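Local coordinates for protein-L-isoaspartate O-methyltransferase beta-aspartate methyltransferase (Plasmodium falciparum, PDB 2PBF) that probably repairs damaged proteins by transferring the methyl group of S-adenosylmethionine to the carboxylate of L-isoaspartyl residues, and is captured here with the product S-adenosyl-L-homocysteine, at residues R22-D27 against M66-L71; Y31-Q36 against M98-N103; L35-G40 against R131-L136; I75-P80 against N186-I191. All blocks are in the same frame, centred on the assembly; numbering follows the deposited sequence.

Interaction 1: R22-D27 against M66-L71; sequences RGIIDD and MHALSL. With SAH (S-adenosyl-L-homocysteine), chain C.
A68 CB touches two isoleucines of the loop 22-27, on the face of helix 64-74 that the N-terminal helices cover; this helix belongs to the Rossmann-like methyltransferase fold, and its H67 reaches the bound ligand. CB lies 3.9 Å from I24 CG2 and 3.9 Å from I25 CG1, so different branches of the two neighbours do the touching: the short methyl of I24, and the methylene that starts the long arm of I25. In I24 that methyl is held anti to the backbone N while CG1 stands beside that N (chi1 -71°). A water adds a polar link, donating to I24 O at 2.9 Å and, weakly, to A68 O. Behind the loop, I25 also packs on L16 and L19 of helix 12-21 and on V30 and Y31 of helix 28-35; M34 of the latter touches A68 too. The bend that leads into the loop is a Schellman motif, with G23 at positive phi. One residue before A68, H67 belongs to the S-adenosyl-L-homocysteine pocket: its ring stacks with Y93 and meets the ligand carboxylate at its edge, H67 NE2 donating to SAH O at 2.7 Å with an N-H...O angle of 167°.

Interaction 2: Y31-Q36 against M98-N103; sequences YNTMLQ and MAIKMN
I100 and K101, at the end of helix 93-101, face T33 of helix 28-35 and Q36, almost a turn further on; helix 28-35 of the N-terminal part packs over helix 93-101, which lies on the Rossmann-like sheet. Q36 CB lies 4.0 Å from I100 CG2; CG stands beside the backbone N, and from there the chain runs extended (chi2 179°). The terminal amide presents a face to I100 CG2, with Q36 CD at 3.6 Å, NE2 at 3.5 Å and OE1 at 3.8 Å from that methyl. The amide is not left to turn at will: NE2 returns to its own segment and donates to N32 O at 3.2 Å (N-H...O 154°), lying above the carbonyl plane, while Q36 N reaches the same oxygen from the opposite face. Deeper in, T33 slides past I100 in the reverse direction, CG2 to CG2, and crosses K101 at about a right angle, with T33 OG1 3.3 Å from K101 CG. That hydroxyl is bonded to D29 O within its own helix, and K101 bends at chi2 (-92°) to take its ammonium to the carbonyls of I75 and L78. The two helices are thus joined without any hydrogen bond between the segments. Aliphatic carbon of I100 and K101 meets an amide face and a hydroxyl as well as a methyl. Q36 NE2, T33 OG1 and K101 NZ each have carbonyl acceptors of their own, so the contact itself rests on van der Waals packing.

Interaction 3: L35-G40 against R131-L136; sequences LQVDRG and RDKPEL
K133, just past helix 119-132, stretches over to the loop that follows helix 28-35, and its last two atoms meet the backbone of Q36: NZ donates to Q36 O at 2.6 Å, and CE lies 3.5 Å from the same oxygen. The ammonium approaches close to the line of the carbonyl, with a C=O...N angle of 153° and a tilt of 18° from the carbonyl plane. A bend at the last torsion (chi4 70°) after an otherwise extended chain sets NZ there. The same nitrogen turns back to D132, forming a salt bridge with D132 OD2 at 2.9 Å on the syn side of the carboxylate and well out of its plane. Y42 OH also bonds to D132 OD2, so the acid is positioned by a loop residue as well as by the lysine. V37 lies beside this polar group: V37 CG1 is 4.2 Å from D132 OD2, and V37 CG2 is 4.4 Å from K133 NZ. The buried valine also packs on C97 of helix 93-101, and the aliphatic part of K133 rests on V96 and I100 of that helix. Farther along the loop, D38 OD1 accepts from G40 N at 2.9 Å, an Asx turn at the start of a short 3-10 segment. One ammonium thus ties the turn after helix 119-132 of the Rossmann-like fold to the loop after helix 28-35. Shared between a neutral carbonyl and a carboxylate, its positive charge is probably stabilised, and the acid next to it would be expected to stay ionised.

Interaction 4: I75-P80 against N186-I191; sequences INVLKP and NGKLII
In the Rossmann-like fold of this methyltransferase, the loop 75-80 connects helix 64-74 to strand 83-87 and passes by the start of strand 187-195, the strand between 163-168 and 198-205 in the seven-stranded sheet. V77 makes the contact from the loop. Its two methyls touch K188 at two points along the chain: V77 CG2 is 4.2 Å from K188 CB, and V77 CG1, farther out, lies 4.1 Å from K188 CD. The two side chains cross at about a right angle, the lysine running extended beyond CG so that its methylenes pass the valine and its ammonium goes on to a long, weak ion pair with E203 of the next strand. V77 CG1 sits beside the backbone N (chi1 -62°), and this also takes it to the main chain at the corner before the strand, 4.1 Å from N186 O. V77 packs on A165 of strand 163-168 as well, the neighbour to which K188 is hydrogen-bonded through its backbone. No hydrogen bond joins the two segments. The loop holds its own shape through an inverse gamma turn centred on L78, whose side chain packs on L71, A165 and M102, and through K79, which folds back so that K79 NZ donates to N76 O at 3.1 Å.

How the interactions relate
Interaction 1 is the buried contact of the four, and its helix also carries H67, which binds S-adenosyl-L-homocysteine; interactions 2 and 3 are partly buried, and interaction 4 is at the surface. Interactions 2 and 3 share L35 and Q36, so the residues around Q36 meet helix 93-101 by van der Waals packing and the turn just past helix 119-132 through a charged bond, with I100 CD1 touching K133 CE between them. Helix 28-35 links interaction 2 to interaction 1, where M34 packs on L71. K101 joins interaction 2 to the loop of interaction 4, while interactions 3 and 4 do not touch, their nearest atoms being about 10 Å apart. Only interaction 3 has a direct hydrogen bond across its segments.

Interaction 1: R22-D27 against M66-L71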
# COMPACT_ATOMS: atom_id res chain seq x y z
N ARG A 22 2.36 -1.65 -21.87
CA ARG A 22 3.76 -1.67 -21.49
C ARG A 22 4.09 -2.90 -20.67
O ARG A 22 5.25 -3.12 -20.30
CB ARG A 22 4.12 -0.38 -20.76
CG ARG A 22 4.09 0.84 -21.65
CD ARG A 22 4.98 1.93 -21.09
NE ARG A 22 4.36 2.63 -19.97
CZ ARG A 22 5.01 3.07 -18.89
NH1 ARG A 22 6.30 2.87 -18.74
NH2 ARG A 22 4.35 3.69 -17.94
N GLY A 23 3.07 -3.72 -20.38
CA GLY A 23 3.26 -4.96 -19.64
C GLY A 23 3.52 -4.77 -18.15
O GLY A 23 4.03 -5.67 -17.51
N ILE A 24 3.16 -3.59 -17.63
CA ILE A 24 3.29 -3.24 -16.22
C ILE A 24 2.12 -3.87 -15.46
O ILE A 24 2.29 -4.41 -14.37
CB ILE A 24 3.37 -1.69 -16.02
CG1 ILE A 24 4.72 -1.20 -16.53
CG2 ILE A 24 3.15 -1.29 -14.56
CD1 ILE A 24 4.71 0.19 -17.10
N ILE A 25 0.94 -3.79 -16.06
CA ILE A 25 -0.20 -4.58 -15.63
C ILE A 25 -0.28 -5.80 -16.54
O ILE A 25 -0.40 -5.64 -17.76
CB ILE A 25 -1.50 -3.74 -15.67
CG1 ILE A 25 -1.46 -2.67 -14.58
CG2 ILE A 25 -2.73 -4.64 -15.53
CD1 ILE A 25 -2.51 -1.61 -14.74
N ASP A 26 -0.17 -6.99 -15.93
CA ASP A 26 -0.36 -8.30 -16.58
C ASP A 26 -1.28 -9.21 -15.72
O ASP A 26 -1.00 -10.38 -15.50
CB ASP A 26 1.00 -8.99 -16.84
CG ASP A 26 1.84 -9.15 -15.55
OD1 ASP A 26 1.28 -9.37 -14.46
OD2 ASP A 26 3.09 -9.06 -15.64
N ASP A 27 -2.38 -8.63 -15.24
CA ASP A 27 -3.28 -9.30 -14.32
C ASP A 27 -4.61 -8.55 -14.38
O ASP A 27 -4.66 -7.32 -14.28
CB ASP A 27 -2.67 -9.29 -12.91
CG ASP A 27 -3.42 -10.16 -11.92
OD1 ASP A 27 -2.84 -11.13 -11.41
OD2 ASP A 27 -4.59 -9.86 -11.61
N MET A 66 4.42 1.74 -9.89
CA MET A 66 4.82 1.24 -8.60
C MET A 66 3.66 0.72 -7.80
O MET A 66 3.81 -0.31 -7.14
CB MET A 66 5.60 2.27 -7.78
CG MET A 66 7.10 2.33 -8.09
SD MET A 66 7.95 0.73 -8.40
CE MET A 66 7.51 -0.24 -6.96
N HIS A 67 2.50 1.41 -7.88
CA HIS A 67 1.27 0.89 -7.30
C HIS A 67 0.91 -0.42 -7.99
O HIS A 67 0.54 -1.42 -7.33
CB HIS A 67 0.08 1.86 -7.44
CG HIS A 67 0.17 3.12 -6.62
ND1 HIS A 67 -0.35 4.31 -7.07
CD2 HIS A 67 0.69 3.36 -5.39
CE1 HIS A 67 -0.13 5.25 -6.16
NE2 HIS A 67 0.48 4.70 -5.12
N ALA A 68 0.98 -0.43 -9.33
CA ALA A 68 0.56 -1.61 -10.09
C ALA A 68 1.42 -2.82 -9.73
O ALA A 68 0.89 -3.90 -9.51
CB ALA A 68 0.63 -1.34 -11.58
N LEU A 69 2.73 -2.61 -9.66
CA LEU A 69 3.68 -3.67 -9.39
C LEU A 69 3.50 -4.24 -7.97
O LEU A 69 3.49 -5.45 -7.78
CB LEU A 69 5.11 -3.19 -9.62
CG LEU A 69 6.24 -3.91 -8.85
CD1 LEU A 69 6.63 -5.26 -9.48
CD2 LEU A 69 7.42 -3.01 -8.79
N SER A 70 3.33 -3.36 -6.99
CA SER A 70 3.14 -3.80 -5.62
C SER A 70 1.82 -4.55 -5.47
O SER A 70 1.73 -5.56 -4.75
CB SER A 70 3.21 -2.60 -4.67
OG SER A 70 4.54 -2.17 -4.53
N LEU A 71 0.79 -4.05 -6.14
CA LEU A 71 -0.52 -4.64 -6.08
C LEU A 71 -0.49 -6.03 -6.72
O LEU A 71 -1.15 -6.94 -6.23
CB LEU A 71 -1.54 -3.74 -6.78
CG LEU A 71 -3.02 -3.70 -6.39
CD1 LEU A 71 -3.24 -3.44 -4.89
CD2 LEU A 71 -3.74 -2.63 -7.23
N SAH C . 1.56 4.40 -0.87
CA SAH C . 1.81 5.86 -0.80
CB SAH C . 3.30 6.10 -0.70
CG SAH C . 3.53 7.50 -0.16
SD SAH C . 5.28 7.86 0.00
C SAH C . 1.21 6.65 -1.97
O SAH C . 1.35 6.21 -3.12
OXT SAH C . 0.57 7.71 -1.78
C5' SAH C . 5.56 6.94 1.53
C4' SAH C . 4.80 7.43 2.76
O4' SAH C . 5.37 6.81 3.88
C3' SAH C . 4.84 8.93 3.05
O3' SAH C . 3.51 9.43 3.07
C2' SAH C . 5.52 9.04 4.41
O2' SAH C . 4.97 10.08 5.19
C1' SAH C . 5.24 7.68 4.99
N9 SAH C . 6.20 7.21 6.02
C8 SAH C . 7.55 7.40 6.02
N7 SAH C . 8.07 6.77 7.10
C5 SAH C . 7.07 6.20 7.81
C6 SAH C . 7.05 5.47 9.00
N6 SAH C . 8.15 5.20 9.69
N1 SAH C . 5.86 4.98 9.46
C2 SAH C . 4.69 5.24 8.77
N3 SAH C . 4.74 5.97 7.61
C4 SAH C . 5.90 6.45 7.13
O HOH W 1 0.95 -5.03 -11.93

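Interaction 2: Y31-Q36 against M98-N103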
# COMPACT_ATOMS: atom_id res chain seq x y z
N TYR A 31 -5.82 -4.95 -12.73
CA TYR A 31 -6.51 -3.99 -13.60
C TYR A 31 -7.84 -3.59 -13.01
O TYR A 31 -8.06 -2.40 -12.81
CB TYR A 31 -6.70 -4.53 -15.04
CG TYR A 31 -7.48 -3.58 -15.94
CD1 TYR A 31 -6.83 -2.68 -16.77
CD2 TYR A 31 -8.88 -3.56 -15.91
CE1 TYR A 31 -7.55 -1.79 -17.58
CE2 TYR A 31 -9.61 -2.68 -16.72
CZ TYR A 31 -8.94 -1.80 -17.54
OH TYR A 31 -9.66 -0.93 -18.34
N ASN A 32 -8.72 -4.56 -12.74
CA ASN A 32 -10.07 -4.26 -12.24
C ASN A 32 -10.06 -3.50 -10.92
O ASN A 32 -10.88 -2.62 -10.71
CB ASN A 32 -10.96 -5.52 -12.14
CG ASN A 32 -11.09 -6.27 -13.48
OD1 ASN A 32 -11.22 -5.65 -14.54
ND2 ASN A 32 -11.07 -7.59 -13.41
N THR A 33 -9.12 -3.84 -10.04
CA THR A 33 -8.97 -3.12 -8.77
C THR A 33 -8.61 -1.66 -9.00
O THR A 33 -9.29 -0.76 -8.53
CB THR A 33 -7.91 -3.80 -7.86
OG1 THR A 33 -8.23 -5.19 -7.70
CG2 THR A 33 -7.85 -3.10 -6.49
N MET A 34 -7.51 -1.42 -9.72
CA MET A 34 -7.09 -0.07 -10.04
C MET A 34 -8.14 0.72 -10.83
O MET A 34 -8.32 1.91 -10.61
CB MET A 34 -5.75 -0.08 -10.77
CG MET A 34 -4.59 -0.57 -9.88
SD MET A 34 -2.96 -0.43 -10.62
CE MET A 34 -2.61 1.34 -10.66
N LEU A 35 -8.84 0.04 -11.74
CA LEU A 35 -9.94 0.67 -12.49
C LEU A 35 -11.00 1.24 -11.55
O LEU A 35 -11.58 2.29 -11.80
CB LEU A 35 -10.57 -0.35 -13.47
CG LEU A 35 -11.74 0.16 -14.33
CD1 LEU A 35 -11.27 1.28 -15.24
CD2 LEU A 35 -12.40 -0.98 -15.12
N GLN A 36 -11.24 0.53 -10.44
CA GLN A 36 -12.18 0.98 -9.43
C GLN A 36 -11.70 2.17 -8.59
O GLN A 36 -12.51 2.80 -7.87
CB GLN A 36 -12.60 -0.21 -8.53
CG GLN A 36 -13.44 -1.25 -9.27
CD GLN A 36 -13.83 -2.43 -8.40
OE1 GLN A 36 -14.79 -2.36 -7.66
NE2 GLN A 36 -13.08 -3.53 -8.50
N MET A 98 -6.53 -1.83 -1.66
CA MET A 98 -6.68 -3.00 -0.79
C MET A 98 -8.11 -3.21 -0.27
O MET A 98 -8.60 -4.33 -0.27
CB MET A 98 -5.73 -2.93 0.40
CG MET A 98 -4.25 -3.05 0.09
SD MET A 98 -3.36 -2.72 1.64
CE MET A 98 -1.73 -3.15 1.10
N ALA A 99 -8.76 -2.12 0.18
CA ALA A 99 -10.17 -2.16 0.61
C ALA A 99 -11.10 -2.71 -0.47
O ALA A 99 -12.07 -3.42 -0.17
CB ALA A 99 -10.64 -0.75 1.02
N ILE A 100 -10.83 -2.34 -1.72
CA ILE A 100 -11.62 -2.75 -2.86
C ILE A 100 -11.45 -4.22 -3.17
O ILE A 100 -12.43 -4.95 -3.30
CB ILE A 100 -11.33 -1.89 -4.13
CG1 ILE A 100 -12.05 -0.56 -4.02
CG2 ILE A 100 -11.78 -2.63 -5.43
CD1 ILE A 100 -13.50 -0.67 -3.62
N LYS A 101 -10.19 -4.65 -3.26
CA LYS A 101 -9.88 -6.03 -3.60
C LYS A 101 -10.39 -7.01 -2.54
O LYS A 101 -10.76 -8.16 -2.84
CB LYS A 101 -8.37 -6.19 -3.75
CG LYS A 101 -8.01 -7.03 -4.93
CD LYS A 101 -7.86 -8.45 -4.53
CE LYS A 101 -8.04 -9.38 -5.69
NZ LYS A 101 -7.94 -10.78 -5.14
N MET A 102 -10.38 -6.55 -1.29
CA MET A 102 -10.76 -7.39 -0.17
C MET A 102 -12.23 -7.20 0.25
O MET A 102 -12.69 -7.82 1.20
CB MET A 102 -9.80 -7.11 1.01
CG MET A 102 -8.37 -7.59 0.76
SD MET A 102 -7.19 -6.86 1.92
CE MET A 102 -7.42 -7.95 3.29
N ASN A 103 -12.93 -6.30 -0.43
CA ASN A 103 -14.34 -6.07 -0.19
C ASN A 103 -14.66 -5.81 1.27
O ASN A 103 -15.56 -6.44 1.83
CB ASN A 103 -15.18 -7.23 -0.72
CG ASN A 103 -16.63 -6.83 -1.04
OD1 ASN A 103 -17.09 -5.69 -0.78
ND2 ASN A 103 -17.36 -7.77 -1.60

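Interaction 3: L35-G40 against R131-L136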
# COMPACT_ATOMS: atom_id res chain seq x y z
N LEU A 35 -8.84 0.04 -11.74
CA LEU A 35 -9.94 0.67 -12.49
C LEU A 35 -11.00 1.24 -11.55
O LEU A 35 -11.58 2.29 -11.80
CB LEU A 35 -10.57 -0.35 -13.47
CG LEU A 35 -11.74 0.16 -14.33
CD1 LEU A 35 -11.27 1.28 -15.24
CD2 LEU A 35 -12.40 -0.98 -15.12
N GLN A 36 -11.24 0.53 -10.44
CA GLN A 36 -12.18 0.98 -9.43
C GLN A 36 -11.70 2.17 -8.59
O GLN A 36 -12.51 2.80 -7.87
CB GLN A 36 -12.60 -0.21 -8.53
CG GLN A 36 -13.44 -1.25 -9.27
CD GLN A 36 -13.83 -2.43 -8.40
OE1 GLN A 36 -14.79 -2.36 -7.66
NE2 GLN A 36 -13.08 -3.53 -8.50
N VAL A 37 -10.41 2.49 -8.68
CA VAL A 37 -9.82 3.57 -7.89
C VAL A 37 -9.14 4.63 -8.80
O VAL A 37 -7.98 4.48 -9.20
CB VAL A 37 -8.81 3.03 -6.80
CG1 VAL A 37 -8.43 4.13 -5.85
CG2 VAL A 37 -9.42 1.86 -6.02
N ASP A 38 -9.88 5.69 -9.13
CA ASP A 38 -9.42 6.75 -10.00
C ASP A 38 -8.33 7.60 -9.34
O ASP A 38 -8.58 8.26 -8.32
CB ASP A 38 -10.61 7.63 -10.43
CG ASP A 38 -10.24 8.69 -11.48
OD1 ASP A 38 -9.07 9.11 -11.56
OD2 ASP A 38 -11.15 9.12 -12.23
N ARG A 39 -7.14 7.60 -9.94
CA ARG A 39 -5.95 8.29 -9.42
C ARG A 39 -6.16 9.79 -9.22
O ARG A 39 -5.63 10.37 -8.26
CB ARG A 39 -4.74 8.03 -10.33
CG ARG A 39 -3.38 8.43 -9.77
CD ARG A 39 -2.24 8.10 -10.76
NE ARG A 39 -1.00 8.83 -10.46
CZ ARG A 39 -0.10 8.45 -9.54
NH1 ARG A 39 -0.27 7.34 -8.85
NH2 ARG A 39 0.99 9.18 -9.32
N GLY A 40 -6.95 10.41 -10.11
CA GLY A 40 -7.33 11.83 -10.01
C GLY A 40 -8.11 12.23 -8.77
O GLY A 40 -8.20 13.42 -8.43
N ARG A 131 -14.07 12.14 -0.85
CA ARG A 131 -14.54 12.52 -2.19
C ARG A 131 -14.71 11.34 -3.13
O ARG A 131 -15.56 11.39 -4.04
CB ARG A 131 -13.67 13.63 -2.82
CG ARG A 131 -12.70 13.23 -3.94
CD ARG A 131 -12.11 14.51 -4.63
NE ARG A 131 -11.63 15.47 -3.62
CZ ARG A 131 -10.42 15.45 -3.08
NH1 ARG A 131 -9.53 14.55 -3.46
NH2 ARG A 131 -10.08 16.35 -2.15
N ASP A 132 -13.92 10.28 -2.91
CA ASP A 132 -13.98 9.11 -3.78
C ASP A 132 -15.02 8.08 -3.30
O ASP A 132 -15.96 7.75 -4.04
CB ASP A 132 -12.60 8.47 -3.90
CG ASP A 132 -12.56 7.33 -4.92
OD1 ASP A 132 -13.25 7.40 -5.98
OD2 ASP A 132 -11.82 6.35 -4.66
N LYS A 133 -14.84 7.58 -2.09
CA LYS A 133 -15.64 6.49 -1.54
C LYS A 133 -15.94 6.76 -0.06
O LYS A 133 -15.33 6.11 0.82
CB LYS A 133 -14.89 5.17 -1.67
CG LYS A 133 -14.75 4.67 -3.09
CD LYS A 133 -13.65 3.65 -3.22
CE LYS A 133 -13.65 3.03 -4.61
NZ LYS A 133 -13.22 3.98 -5.68
N PRO A 134 -16.87 7.72 0.24
CA PRO A 134 -17.09 8.14 1.62
C PRO A 134 -17.58 6.99 2.50
O PRO A 134 -17.47 7.06 3.71
CB PRO A 134 -18.17 9.24 1.50
CG PRO A 134 -18.78 9.05 0.19
CD PRO A 134 -17.75 8.43 -0.70
N GLU A 135 -18.10 5.94 1.87
CA GLU A 135 -18.60 4.76 2.58
C GLU A 135 -17.50 4.06 3.39
O GLU A 135 -17.78 3.46 4.43
CB GLU A 135 -19.28 3.81 1.60
CG GLU A 135 -18.40 3.26 0.47
CD GLU A 135 -18.43 4.07 -0.82
OE1 GLU A 135 -18.68 5.29 -0.77
OE2 GLU A 135 -18.22 3.48 -1.90
N LEU A 136 -16.25 4.16 2.92
CA LEU A 136 -15.08 3.61 3.60
C LEU A 136 -14.79 4.21 4.98
O LEU A 136 -14.17 3.56 5.80
CB LEU A 136 -13.84 3.72 2.69
CG LEU A 136 -13.77 2.81 1.45
CD1 LEU A 136 -12.43 2.94 0.72
CD2 LEU A 136 -14.03 1.37 1.83

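Interaction 4: I75-P80 against N186-I191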
# COMPACT_ATOMS: atom_id res chain seq x y z
N ILE A 75 -1.47 -9.57 -5.00
CA ILE A 75 -2.81 -9.80 -5.52
C ILE A 75 -3.53 -11.01 -4.92
O ILE A 75 -4.74 -10.96 -4.67
CB ILE A 75 -2.86 -9.78 -7.09
CG1 ILE A 75 -4.22 -9.27 -7.59
CG2 ILE A 75 -2.51 -11.14 -7.70
CD1 ILE A 75 -4.56 -7.88 -7.09
N ASN A 76 -2.79 -12.08 -4.65
CA ASN A 76 -3.38 -13.32 -4.17
C ASN A 76 -3.51 -13.41 -2.65
O ASN A 76 -4.19 -14.30 -2.15
CB ASN A 76 -2.62 -14.56 -4.68
CG ASN A 76 -2.64 -14.69 -6.17
OD1 ASN A 76 -1.60 -14.92 -6.80
ND2 ASN A 76 -3.82 -14.53 -6.77
N VAL A 77 -2.86 -12.51 -1.91
CA VAL A 77 -3.01 -12.45 -0.46
C VAL A 77 -4.01 -11.35 -0.07
O VAL A 77 -4.53 -11.33 1.05
CB VAL A 77 -1.66 -12.30 0.28
CG1 VAL A 77 -0.78 -13.52 0.01
CG2 VAL A 77 -0.92 -10.98 -0.10
N LEU A 78 -4.29 -10.45 -1.01
CA LEU A 78 -5.34 -9.46 -0.81
C LEU A 78 -6.68 -10.15 -1.07
O LEU A 78 -7.33 -9.90 -2.09
CB LEU A 78 -5.14 -8.23 -1.71
CG LEU A 78 -3.89 -7.40 -1.43
CD1 LEU A 78 -3.64 -6.40 -2.58
CD2 LEU A 78 -4.00 -6.69 -0.09
N LYS A 79 -7.08 -11.02 -0.15
CA LYS A 79 -8.32 -11.79 -0.34
C LYS A 79 -9.44 -11.35 0.60
O LYS A 79 -9.19 -10.99 1.74
CB LYS A 79 -8.06 -13.29 -0.16
CG LYS A 79 -7.16 -13.91 -1.25
CD LYS A 79 -7.94 -14.12 -2.56
CE LYS A 79 -7.05 -14.25 -3.79
NZ LYS A 79 -6.35 -15.58 -3.91
N PRO A 80 -10.68 -11.38 0.13
CA PRO A 80 -11.73 -11.04 1.11
C PRO A 80 -11.63 -12.02 2.30
O PRO A 80 -11.42 -13.20 2.11
CB PRO A 80 -13.03 -11.26 0.34
CG PRO A 80 -12.63 -11.21 -1.11
CD PRO A 80 -11.22 -11.68 -1.20
N ASN A 186 1.94 -17.73 5.81
CA ASN A 186 1.60 -17.64 4.38
C ASN A 186 1.40 -16.22 3.86
O ASN A 186 1.12 -16.03 2.67
CB ASN A 186 0.36 -18.46 4.03
CG ASN A 186 0.53 -19.95 4.29
OD1 ASN A 186 -0.43 -20.62 4.70
ND2 ASN A 186 1.73 -20.46 4.06
N GLY A 187 1.52 -15.23 4.75
CA GLY A 187 1.38 -13.83 4.37
C GLY A 187 2.57 -13.39 3.54
O GLY A 187 3.67 -14.00 3.64
N LYS A 188 2.35 -12.36 2.71
CA LYS A 188 3.42 -11.66 1.97
C LYS A 188 3.63 -10.21 2.42
O LYS A 188 2.67 -9.47 2.65
CB LYS A 188 3.17 -11.71 0.46
CG LYS A 188 3.73 -12.97 -0.17
CD LYS A 188 3.04 -13.38 -1.44
CE LYS A 188 3.69 -14.68 -1.92
NZ LYS A 188 3.30 -15.01 -3.32
N LEU A 189 4.91 -9.82 2.50
CA LEU A 189 5.34 -8.46 2.84
C LEU A 189 6.17 -7.98 1.66
O LEU A 189 7.11 -8.66 1.23
CB LEU A 189 6.24 -8.47 4.07
CG LEU A 189 6.53 -7.37 5.11
CD1 LEU A 189 7.75 -7.85 5.96
CD2 LEU A 189 6.78 -5.96 4.61
N ILE A 190 5.79 -6.84 1.12
CA ILE A 190 6.48 -6.15 0.02
C ILE A 190 7.11 -4.89 0.60
O ILE A 190 6.43 -4.04 1.15
CB ILE A 190 5.47 -5.77 -1.10
CG1 ILE A 190 4.93 -7.01 -1.81
CG2 ILE A 190 6.06 -4.73 -2.10
CD1 ILE A 190 5.99 -7.82 -2.54
N ILE A 191 8.42 -4.78 0.48
CA ILE A 191 9.12 -3.69 1.13
C ILE A 191 10.43 -3.33 0.42
O ILE A 191 11.18 -4.22 0.06
CB ILE A 191 9.39 -4.03 2.65
CG1 ILE A 191 10.21 -2.94 3.32
CG2 ILE A 191 10.01 -5.45 2.80
CD1 ILE A 191 10.31 -3.10 4.84